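Local coordinates for methyltransferase-like protein (Saccharopolyspora spinosa, PDB 4PNE) that catalyses the [4+2] cycloaddition of spinosyn biosynthesis as a standalone cyclase built on the fold of an S-adenosylmethionine-dependent methyltransferase, at residues Cys58-Gly63 with Cys101-Pro106; Gln105-Val110 with Val144-Val149; Val199-Gly204 with Tyr286-Gly291. One frame throughout, in Å; residues are numbered along the deposited sequence.

Contact 1: Cys58-Gly63 with Cys101-Pro106; sequences CAIHHG and CGTGQP. With SAH (S-adenosyl-L-homocysteine), chain C.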
loop_
_atom_site.group_PDB
_atom_site.type_symbol
_atom_site.label_atom_id
_atom_site.label_comp_id
_atom_site.label_asym_id
_atom_site.label_seq_id
_atom_site.Cartn_x
_atom_site.Cartn_y
_atom_site.Cartn_z
ATOM N N CYS A 58 -8.451 -8.679 -2.905
ATOM C CA CYS A 58 -7.656 -8.092 -3.972
ATOM C C CYS A 58 -6.502 -7.242 -3.468
ATOM O O CYS A 58 -6.485 -6.788 -2.316
ATOM C CB CYS A 58 -8.535 -7.207 -4.862
ATOM S SG CYS A 58 -9.239 -5.761 -3.998
ATOM N N ALA A 59 -5.557 -6.994 -4.358
ATOM C CA ALA A 59 -4.583 -5.917 -4.166
ATOM C C ALA A 59 -5.297 -4.567 -4.050
ATOM O O ALA A 59 -6.217 -4.277 -4.800
ATOM C CB ALA A 59 -3.586 -5.889 -5.325
ATOM N N ILE A 60 -4.885 -3.734 -3.104
ATOM C CA ILE A 60 -5.391 -2.389 -2.973
ATOM C C ILE A 60 -4.244 -1.419 -3.260
ATOM O O ILE A 60 -3.863 -0.581 -2.449
ATOM C CB ILE A 60 -5.980 -2.149 -1.593
ATOM C CG1 ILE A 60 -6.822 -3.359 -1.152
ATOM C CG2 ILE A 60 -6.823 -0.869 -1.611
ATOM C CD1 ILE A 60 -7.350 -3.267 0.291
ATOM N N HIS A 61 -3.699 -1.558 -4.452
ATOM C CA HIS A 61 -2.695 -0.623 -4.943
ATOM C C HIS A 61 -2.819 -0.537 -6.469
ATOM O O HIS A 61 -3.483 -1.371 -7.102
ATOM C CB HIS A 61 -1.289 -1.041 -4.475
ATOM C CG HIS A 61 -0.823 -2.373 -4.986
ATOM N ND1 HIS A 61 -0.525 -3.411 -4.125
ATOM C CD2 HIS A 61 -0.580 -2.839 -6.235
ATOM C CE1 HIS A 61 -0.125 -4.458 -4.828
ATOM N NE2 HIS A 61 -0.143 -4.137 -6.110
ATOM N N HIS A 62 -2.212 0.492 -7.039
ATOM C CA HIS A 62 -2.287 0.761 -8.480
ATOM C C HIS A 62 -1.639 -0.348 -9.296
ATOM O O HIS A 62 -0.693 -1.015 -8.837
ATOM C CB HIS A 62 -1.590 2.077 -8.799
ATOM C CG HIS A 62 -2.441 3.288 -8.575
ATOM N ND1 HIS A 62 -3.343 3.401 -7.536
ATOM C CD2 HIS A 62 -2.508 4.450 -9.261
ATOM C CE1 HIS A 62 -3.960 4.566 -7.624
ATOM N NE2 HIS A 62 -3.461 5.231 -8.652
ATOM N N GLY A 63 -2.096 -0.518 -10.519
ATOM C CA GLY A 63 -1.448 -1.424 -11.444
ATOM C C GLY A 63 -0.272 -0.761 -12.140
ATOM O O GLY A 63 -0.220 0.470 -12.279
ATOM N N CYS A 101 -1.132 -4.085 5.198
ATOM C CA CYS A 101 -1.084 -5.227 4.316
ATOM C C CYS A 101 -2.378 -5.439 3.517
ATOM O O CYS A 101 -2.448 -6.383 2.725
ATOM C CB CYS A 101 -0.757 -6.483 5.138
ATOM S SG CYS A 101 -2.040 -6.895 6.403
ATOM N N GLY A 102 -3.379 -4.581 3.712
ATOM C CA GLY A 102 -4.659 -4.733 3.032
ATOM C C GLY A 102 -5.277 -6.088 3.367
ATOM O O GLY A 102 -5.191 -6.551 4.522
ATOM N N THR A 103 -5.849 -6.743 2.361
ATOM C CA THR A 103 -6.450 -8.064 2.583
ATOM C C THR A 103 -5.409 -9.180 2.534
ATOM O O THR A 103 -5.748 -10.377 2.514
ATOM C CB THR A 103 -7.543 -8.347 1.549
ATOM O OG1 THR A 103 -6.946 -8.404 0.259
ATOM C CG2 THR A 103 -8.574 -7.256 1.558
ATOM N N GLY A 104 -4.131 -8.801 2.426
ATOM C CA GLY A 104 -3.054 -9.766 2.354
ATOM C C GLY A 104 -2.795 -10.360 0.978
ATOM O O GLY A 104 -1.976 -11.277 0.841
ATOM N N GLN A 105 -3.484 -9.879 -0.065
ATOM C CA GLN A 105 -3.319 -10.528 -1.352
ATOM C C GLN A 105 -1.859 -10.441 -1.881
ATOM O O GLN A 105 -1.339 -11.437 -2.373
ATOM C CB GLN A 105 -4.338 -9.945 -2.355
ATOM C CG GLN A 105 -4.405 -10.632 -3.698
ATOM C CD GLN A 105 -3.349 -10.107 -4.686
ATOM O OE1 GLN A 105 -2.701 -9.102 -4.441
ATOM N NE2 GLN A 105 -3.210 -10.779 -5.819
ATOM N N PRO A 106 -1.196 -9.274 -1.800
ATOM C CA PRO A 106 0.180 -9.203 -2.259
ATOM C C PRO A 106 1.122 -10.078 -1.414
ATOM O O PRO A 106 1.998 -10.731 -1.969
ATOM C CB PRO A 106 0.501 -7.711 -2.117
ATOM C CG PRO A 106 -0.810 -7.026 -2.247
ATOM C CD PRO A 106 -1.711 -7.942 -1.456
HETATM N N SAH C . -0.375 -2.853 0.958
HETATM C CA SAH C . -1.730 -3.319 0.646
HETATM C CB SAH C . -2.838 -2.368 1.087
HETATM C CG SAH C . -2.683 -0.895 0.800
HETATM S SD SAH C . -4.181 0.001 1.239
HETATM C C SAH C . -1.833 -3.589 -0.829
HETATM O O SAH C . -2.759 -4.257 -1.254
HETATM O OXT SAH C . -0.931 -3.209 -1.580
HETATM C "C5'" SAH C . -3.547 0.801 2.736
HETATM C "C4'" SAH C . -3.352 -0.151 3.907
HETATM O "O4'" SAH C . -2.646 0.514 4.947
HETATM C "C3'" SAH C . -4.645 -0.635 4.539
HETATM O "O3'" SAH C . -4.489 -2.030 4.722
HETATM C "C2'" SAH C . -4.715 0.121 5.856
HETATM O "O2'" SAH C . -5.461 -0.485 6.910
HETATM C "C1'" SAH C . -3.231 0.246 6.194
HETATM N N9 SAH C . -2.961 1.298 7.191
HETATM C C8 SAH C . -3.366 2.592 7.239
HETATM N N7 SAH C . -2.910 3.172 8.372
HETATM C C5 SAH C . -2.224 2.238 9.059
HETATM C C6 SAH C . -1.567 2.256 10.271
HETATM N N6 SAH C . -1.499 3.354 11.009
HETATM N N1 SAH C . -0.940 1.140 10.697
HETATM C C2 SAH C . -0.966 -0.023 9.956
HETATM N N3 SAH C . -1.654 -0.067 8.777
HETATM C C4 SAH C . -2.246 1.062 8.328
HETATM O O HOH W 1 -4.612 -6.245 -0.213
#
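Water 1 is gripped by three groups and ties both segments to the ligand: it donates to C58 O and to the carboxylate O of SAH, and accepts from T103 N at 2.9 Å. The same SAH O takes a nearly straight bond from I60 N (2.9 Å, 167°), while the other carboxylate oxygen, OXT, lies in the plane of the H61 ring at its edge and accepts the bond from H61 ND1 at 2.6 Å (171°). H61 reaches it with CG held between its backbone N and carbonyl carbon (chi1 63°); NE2 is anchored on A77 O, and bonds at both ring nitrogens should fix its rotation. The ring meets P106 at the edge, H61 CE1 to P106 CG 3.7 Å, and A59 CB, from its own segment, lies over one face near the rim. Q105 folds its side chain alongside the C58-A59 peptide, OE1 coming to 3.4 Å from A59 CB; its NE2 bonds D78. I60 CD1 lies against G102 CA, and G102 N bonds SAH O3'. G102 and G104 and the turn before helix 105-113 make this the glycine-rich loop of a Rossmann-like methyltransferase fold, here closed over by the 58-63 loop.

Contact 2: Gln105-Val110 with Val144-Val149; sequences QPALRV and VDFSCV. With SAH (S-adenosyl-L-homocysteine), chain C.
This is a helix-on-sheet layer of the Rossmann-like methyltransferase fold: A107 and L108, on the helix that follows the glycine-rich loop, rest against V144 and F146 of strand 144-148, an outermost strand of the central sheet. The two run almost antiparallel, their short axes 164° apart in direction and 9.5 Å apart at closest approach. V144 and F146, two residues apart on the strand, both point their side chains at the helix, whereas D145 between them takes no part, and its backbone bonds to strand 117-122, the next one in the sheet.

The contact is wholly apolar and each helix residue meets both strand residues. V144 divides its branches between them: CG1, anti to the backbone N (chi1 -168°), touches A107 CB at 4.1 Å, and CG2 meets L108 CD2 at 4.2 Å. L108 leaves its backbone at a slant to the strand, yet its branched end turns in to cross the valine obliquely. These are ordinary van der Waals separations. Around the patch, helix 125-138 covers the flank, L108 touching C134 and R138 and F146 touching A131, while A107 also leans on I118 of strand 117-122. P106, R109 and V110 touch helix 73-88, where R109 also makes a salt bridge with D82. The start of the helix, at P106, and V149, just after the strand, both reach SAH; V149 O lies 3.3 Å from C2 of the SAH adenine. The F146 ring completes the layer by the first helical turn: L108 CG comes to its edge, near the ring plane, 4.4 Å from F146 CZ, and A107 CB approaches CE1 at the same distance, but obliquely.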
loop_
_atom_site.group_PDB
_atom_site.type_symbol
_atom_site.label_atom_id
_atom_site.label_comp_id
_atom_site.label_asym_id
_atom_site.label_seq_id
_atom_site.Cartn_x
_atom_site.Cartn_y
_atom_site.Cartn_z
ATOM N N GLN A 105 -3.484 -9.879 -0.065
ATOM C CA GLN A 105 -3.319 -10.528 -1.352
ATOM C C GLN A 105 -1.859 -10.441 -1.881
ATOM O O GLN A 105 -1.339 -11.437 -2.373
ATOM C CB GLN A 105 -4.338 -9.945 -2.355
ATOM C CG GLN A 105 -4.405 -10.632 -3.698
ATOM C CD GLN A 105 -3.349 -10.107 -4.686
ATOM O OE1 GLN A 105 -2.701 -9.102 -4.441
ATOM N NE2 GLN A 105 -3.210 -10.779 -5.819
ATOM N N PRO A 106 -1.196 -9.274 -1.800
ATOM C CA PRO A 106 0.180 -9.203 -2.259
ATOM C C PRO A 106 1.122 -10.078 -1.414
ATOM O O PRO A 106 1.998 -10.731 -1.969
ATOM C CB PRO A 106 0.501 -7.711 -2.117
ATOM C CG PRO A 106 -0.810 -7.026 -2.247
ATOM C CD PRO A 106 -1.711 -7.942 -1.456
ATOM N N ALA A 107 0.950 -10.092 -0.099
ATOM C CA ALA A 107 1.780 -10.950 0.745
ATOM C C ALA A 107 1.628 -12.421 0.361
ATOM O O ALA A 107 2.595 -13.153 0.297
ATOM C CB ALA A 107 1.444 -10.764 2.187
ATOM N N LEU A 108 0.396 -12.857 0.135
ATOM C CA LEU A 108 0.156 -14.241 -0.205
ATOM C C LEU A 108 0.658 -14.572 -1.587
ATOM O O LEU A 108 1.069 -15.692 -1.829
ATOM C CB LEU A 108 -1.347 -14.566 -0.084
ATOM C CG LEU A 108 -1.808 -14.567 1.367
ATOM C CD1 LEU A 108 -3.311 -14.440 1.497
ATOM C CD2 LEU A 108 -1.316 -15.806 2.099
ATOM N N ARG A 109 0.652 -13.604 -2.502
ATOM C CA ARG A 109 1.216 -13.839 -3.825
ATOM C C ARG A 109 2.705 -14.154 -3.749
ATOM O O ARG A 109 3.208 -15.098 -4.403
ATOM C CB ARG A 109 0.986 -12.624 -4.733
ATOM C CG ARG A 109 1.639 -12.737 -6.102
ATOM C CD ARG A 109 1.217 -11.581 -7.013
ATOM N NE ARG A 109 1.948 -11.674 -8.259
ATOM C CZ ARG A 109 1.588 -12.467 -9.263
ATOM N NH1 ARG A 109 0.463 -13.183 -9.192
ATOM N NH2 ARG A 109 2.324 -12.498 -10.362
ATOM N N VAL A 110 3.403 -13.374 -2.952
ATOM C CA VAL A 110 4.847 -13.513 -2.781
ATOM C C VAL A 110 5.167 -14.771 -1.973
ATOM O O VAL A 110 6.098 -15.477 -2.300
ATOM C CB VAL A 110 5.436 -12.243 -2.114
ATOM C CG1 VAL A 110 6.913 -12.411 -1.808
ATOM C CG2 VAL A 110 5.283 -11.062 -3.007
ATOM N N VAL A 144 2.833 -16.839 6.271
ATOM C CA VAL A 144 2.287 -15.503 6.423
ATOM C C VAL A 144 1.323 -15.470 7.584
ATOM O O VAL A 144 0.462 -16.355 7.695
ATOM C CB VAL A 144 1.560 -15.052 5.126
ATOM C CG1 VAL A 144 1.249 -13.575 5.175
ATOM C CG2 VAL A 144 2.402 -15.381 3.903
ATOM N N ASP A 145 1.448 -14.467 8.441
ATOM C CA ASP A 145 0.424 -14.208 9.446
ATOM C C ASP A 145 0.096 -12.715 9.516
ATOM O O ASP A 145 0.873 -11.830 9.121
ATOM C CB ASP A 145 0.840 -14.721 10.814
ATOM C CG ASP A 145 1.858 -13.861 11.448
ATOM O OD1 ASP A 145 2.877 -13.590 10.784
ATOM O OD2 ASP A 145 1.642 -13.451 12.607
ATOM N N PHE A 146 -1.099 -12.445 10.006
ATOM C CA PHE A 146 -1.683 -11.132 9.976
ATOM C C PHE A 146 -2.160 -10.714 11.332
ATOM O O PHE A 146 -2.723 -11.530 12.066
ATOM C CB PHE A 146 -2.847 -11.123 8.999
ATOM C CG PHE A 146 -2.455 -11.495 7.620
ATOM C CD1 PHE A 146 -1.850 -10.574 6.786
ATOM C CD2 PHE A 146 -2.650 -12.781 7.141
ATOM C CE1 PHE A 146 -1.471 -10.915 5.521
ATOM C CE2 PHE A 146 -2.266 -13.111 5.865
ATOM C CZ PHE A 146 -1.680 -12.172 5.054
ATOM N N SER A 147 -1.956 -9.437 11.645
ATOM C CA SER A 147 -2.385 -8.857 12.893
ATOM C C SER A 147 -2.839 -7.422 12.785
ATOM O O SER A 147 -2.455 -6.689 11.852
ATOM C CB SER A 147 -1.271 -8.950 13.938
ATOM O OG SER A 147 -0.102 -8.335 13.480
ATOM N N CYS A 148 -3.646 -7.019 13.754
ATOM C CA CYS A 148 -4.137 -5.659 13.849
ATOM C C CYS A 148 -3.174 -4.846 14.686
ATOM O O CYS A 148 -3.232 -4.882 15.914
ATOM C CB CYS A 148 -5.528 -5.618 14.474
ATOM S SG CYS A 148 -6.350 -4.022 14.292
ATOM N N VAL A 149 -2.329 -4.093 13.992
ATOM C CA VAL A 149 -1.200 -3.389 14.566
ATOM C C VAL A 149 -1.096 -2.029 13.889
ATOM O O VAL A 149 -1.207 -1.928 12.665
ATOM C CB VAL A 149 0.117 -4.185 14.376
ATOM C CG1 VAL A 149 1.346 -3.359 14.749
ATOM C CG2 VAL A 149 0.089 -5.466 15.164
HETATM N N SAH C . -0.375 -2.853 0.958
HETATM C CA SAH C . -1.730 -3.319 0.646
HETATM C CB SAH C . -2.838 -2.368 1.087
HETATM C CG SAH C . -2.683 -0.895 0.800
HETATM S SD SAH C . -4.181 0.001 1.239
HETATM C C SAH C . -1.833 -3.589 -0.829
HETATM O O SAH C . -2.759 -4.257 -1.254
HETATM O OXT SAH C . -0.931 -3.209 -1.580
HETATM C "C5'" SAH C . -3.547 0.801 2.736
HETATM C "C4'" SAH C . -3.352 -0.151 3.907
HETATM O "O4'" SAH C . -2.646 0.514 4.947
HETATM C "C3'" SAH C . -4.645 -0.635 4.539
HETATM O "O3'" SAH C . -4.489 -2.030 4.722
HETATM C "C2'" SAH C . -4.715 0.121 5.856
HETATM O "O2'" SAH C . -5.461 -0.485 6.910
HETATM C "C1'" SAH C . -3.231 0.246 6.194
HETATM N N9 SAH C . -2.961 1.298 7.191
HETATM C C8 SAH C . -3.366 2.592 7.239
HETATM N N7 SAH C . -2.910 3.172 8.372
HETATM C C5 SAH C . -2.224 2.238 9.059
HETATM C C6 SAH C . -1.567 2.256 10.271
HETATM N N6 SAH C . -1.499 3.354 11.009
HETATM N N1 SAH C . -0.940 1.140 10.697
HETATM C C2 SAH C . -0.966 -0.023 9.956
HETATM N N3 SAH C . -1.654 -0.067 8.777
HETATM C C4 SAH C . -2.246 1.062 8.328
#

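Contact 3: Val199-Gly204 with Tyr286-Gly291; sequences VKREAG and YAHDMG
R201 sends CG out anti to its backbone N (chi1 -179°) and then bends at chi3 (56°), which brings the guanidinium alongside the turn at H288. There R201 NH1 gives H288 O a bond of 2.7 Å, and the carbonyl oxygen lies near the guanidinium plane, at its edge. E202 OE2 and water 2 share the same plane: E202 OE2 uses its anti lone pair to take R201 NE at 2.7 Å in a salt bridge, and the water accepts from NH1 while donating to M290 O. With bonds along its rim, the guanidinium is held against rotation. The H288 ring is turned 52° from that plane, and H288 NE2 stays 4.1 Å from R201 NH2.

Next to this, strands 191-200 and 290-298 pair antiparallel. Strand 290-298 runs between 191-200 and 236-242, giving the 3-2-1-4-5-7-6 order of class I methyltransferases. V199 and G291 form a hydrogen-bonded pair: G291 N donates to V199 O at 2.8 Å and V199 N returns a bond to G291 O. K200 and M290 follow as a non-hydrogen-bonded pair. Just beyond, R201 N still reaches D289 O almost straight (3.0 Å), at the close of the 3-10 segment 287-289. V199 CG2 lies 3.7 Å from G291 C. K200 NZ bonds carbonyls of its own loop, E202 O and G204 O.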
loop_
_atom_site.group_PDB
_atom_site.type_symbol
_atom_site.label_atom_id
_atom_site.label_comp_id
_atom_site.label_asym_id
_atom_site.label_seq_id
_atom_site.Cartn_x
_atom_site.Cartn_y
_atom_site.Cartn_z
ATOM N N VAL A 199 1.441 9.830 -5.722
ATOM C CA VAL A 199 2.011 11.152 -5.429
ATOM C C VAL A 199 1.464 12.228 -6.365
ATOM O O VAL A 199 0.887 11.938 -7.387
ATOM C CB VAL A 199 3.550 11.154 -5.536
ATOM C CG1 VAL A 199 4.158 10.253 -4.477
ATOM C CG2 VAL A 199 4.019 10.716 -6.924
ATOM N N LYS A 200 1.666 13.486 -6.012
ATOM C CA LYS A 200 1.563 14.532 -7.021
ATOM C C LYS A 200 2.771 14.390 -7.942
ATOM O O LYS A 200 3.905 14.323 -7.448
ATOM C CB LYS A 200 1.532 15.897 -6.337
ATOM C CG LYS A 200 1.259 17.041 -7.293
ATOM C CD LYS A 200 1.037 18.322 -6.515
ATOM C CE LYS A 200 0.437 19.414 -7.391
ATOM N NZ LYS A 200 1.398 19.861 -8.412
ATOM N N ARG A 201 2.545 14.265 -9.252
ATOM C CA ARG A 201 3.640 13.917 -10.152
ATOM C C ARG A 201 4.764 14.940 -10.126
ATOM O O ARG A 201 5.929 14.581 -10.160
ATOM C CB ARG A 201 3.145 13.793 -11.598
ATOM C CG ARG A 201 4.257 13.400 -12.586
ATOM C CD ARG A 201 3.781 13.338 -14.024
ATOM N NE ARG A 201 3.179 14.586 -14.480
ATOM C CZ ARG A 201 1.876 14.782 -14.677
ATOM N NH1 ARG A 201 1.013 13.816 -14.489
ATOM N NH2 ARG A 201 1.445 15.970 -15.101
ATOM N N GLU A 202 4.403 16.211 -10.080
ATOM C CA GLU A 202 5.401 17.276 -10.192
ATOM C C GLU A 202 4.925 18.530 -9.487
ATOM O O GLU A 202 3.741 18.681 -9.231
ATOM C CB GLU A 202 5.715 17.562 -11.664
ATOM C CG GLU A 202 4.503 17.828 -12.539
ATOM C CD GLU A 202 4.879 17.841 -14.008
ATOM O OE1 GLU A 202 5.718 18.687 -14.376
ATOM O OE2 GLU A 202 4.412 16.964 -14.767
ATOM N N ALA A 203 5.857 19.421 -9.172
ATOM C CA ALA A 203 5.530 20.626 -8.410
ATOM C C ALA A 203 4.637 21.634 -9.144
ATOM O O ALA A 203 4.193 22.615 -8.549
ATOM C CB ALA A 203 6.818 21.283 -7.965
ATOM N N GLY A 204 4.343 21.403 -10.418
ATOM C CA GLY A 204 3.520 22.333 -11.183
ATOM C C GLY A 204 2.087 22.506 -10.688
ATOM O O GLY A 204 1.419 21.536 -10.312
ATOM N N TYR A 286 -8.989 15.227 -11.465
ATOM C CA TYR A 286 -7.704 15.363 -10.773
ATOM C C TYR A 286 -6.626 14.364 -11.123
ATOM O O TYR A 286 -5.464 14.631 -10.836
ATOM C CB TYR A 286 -7.922 15.297 -9.254
ATOM C CG TYR A 286 -8.592 14.016 -8.809
ATOM C CD1 TYR A 286 -9.964 13.919 -8.791
ATOM C CD2 TYR A 286 -7.855 12.899 -8.443
ATOM C CE1 TYR A 286 -10.604 12.731 -8.419
ATOM C CE2 TYR A 286 -8.473 11.720 -8.071
ATOM C CZ TYR A 286 -9.850 11.633 -8.062
ATOM O OH TYR A 286 -10.473 10.445 -7.683
ATOM N N ALA A 287 -6.975 13.206 -11.679
ATOM C CA ALA A 287 -6.014 12.111 -11.781
ATOM C C ALA A 287 -4.826 12.457 -12.696
ATOM O O ALA A 287 -3.729 11.882 -12.574
ATOM C CB ALA A 287 -6.696 10.872 -12.277
ATOM N N HIS A 288 -5.042 13.384 -13.625
ATOM C CA HIS A 288 -3.971 13.748 -14.536
ATOM C C HIS A 288 -2.756 14.384 -13.798
ATOM O O HIS A 288 -1.650 14.431 -14.336
ATOM C CB HIS A 288 -4.480 14.698 -15.614
ATOM C CG HIS A 288 -3.382 15.248 -16.456
ATOM N ND1 HIS A 288 -2.594 14.434 -17.237
ATOM C CD2 HIS A 288 -2.890 16.500 -16.592
ATOM C CE1 HIS A 288 -1.678 15.165 -17.841
ATOM N NE2 HIS A 288 -1.839 16.425 -17.474
ATOM N N ASP A 289 -2.995 14.900 -12.591
ATOM C CA ASP A 289 -1.981 15.503 -11.745
ATOM C C ASP A 289 -1.281 14.486 -10.853
ATOM O O ASP A 289 -0.240 14.791 -10.268
ATOM C CB ASP A 289 -2.603 16.590 -10.862
ATOM C CG ASP A 289 -3.152 17.759 -11.677
ATOM O OD1 ASP A 289 -2.468 18.181 -12.637
ATOM O OD2 ASP A 289 -4.270 18.218 -11.369
ATOM N N MET A 290 -1.852 13.282 -10.767
ATOM C CA MET A 290 -1.254 12.200 -10.002
ATOM C C MET A 290 -0.141 11.520 -10.738
ATOM O O MET A 290 -0.172 11.402 -11.948
ATOM C CB MET A 290 -2.304 11.158 -9.657
ATOM C CG MET A 290 -3.312 11.673 -8.673
ATOM S SD MET A 290 -4.683 10.523 -8.479
ATOM C CE MET A 290 -5.008 10.743 -6.737
ATOM N N GLY A 291 0.819 11.004 -9.983
ATOM C CA GLY A 291 1.827 10.116 -10.542
ATOM C C GLY A 291 2.061 9.004 -9.552
ATOM O O GLY A 291 1.244 8.773 -8.648
HETATM O O HOH W 2 1.429 11.130 -14.248
HETATM O O HOH W 3 1.385 16.929 -10.783
#

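How the contacts relate
Contacts 1 and 2 belong to the interior, contact 3 to the partly exposed rim. The first two share Q105 and P106 and meet directly, C101 SG and G104 CA packing on the F146 ring, so the glycine-rich loop sits between ligand and strand 144-148. Their chemistry still differs: contact 1 is polar through the ligand and a water, its direct touches being largely van der Waals, while contact 2 is apolar throughout. Contact 3 lies about 30 Å between centres from contact 2, across the middle of the chain, but both reach the one sheet, at an outermost strand there and between two inner strands here. It relies on main-chain pairing and an arginine-to-carbonyl bond; the arginine's salt bridge stays within its own segment.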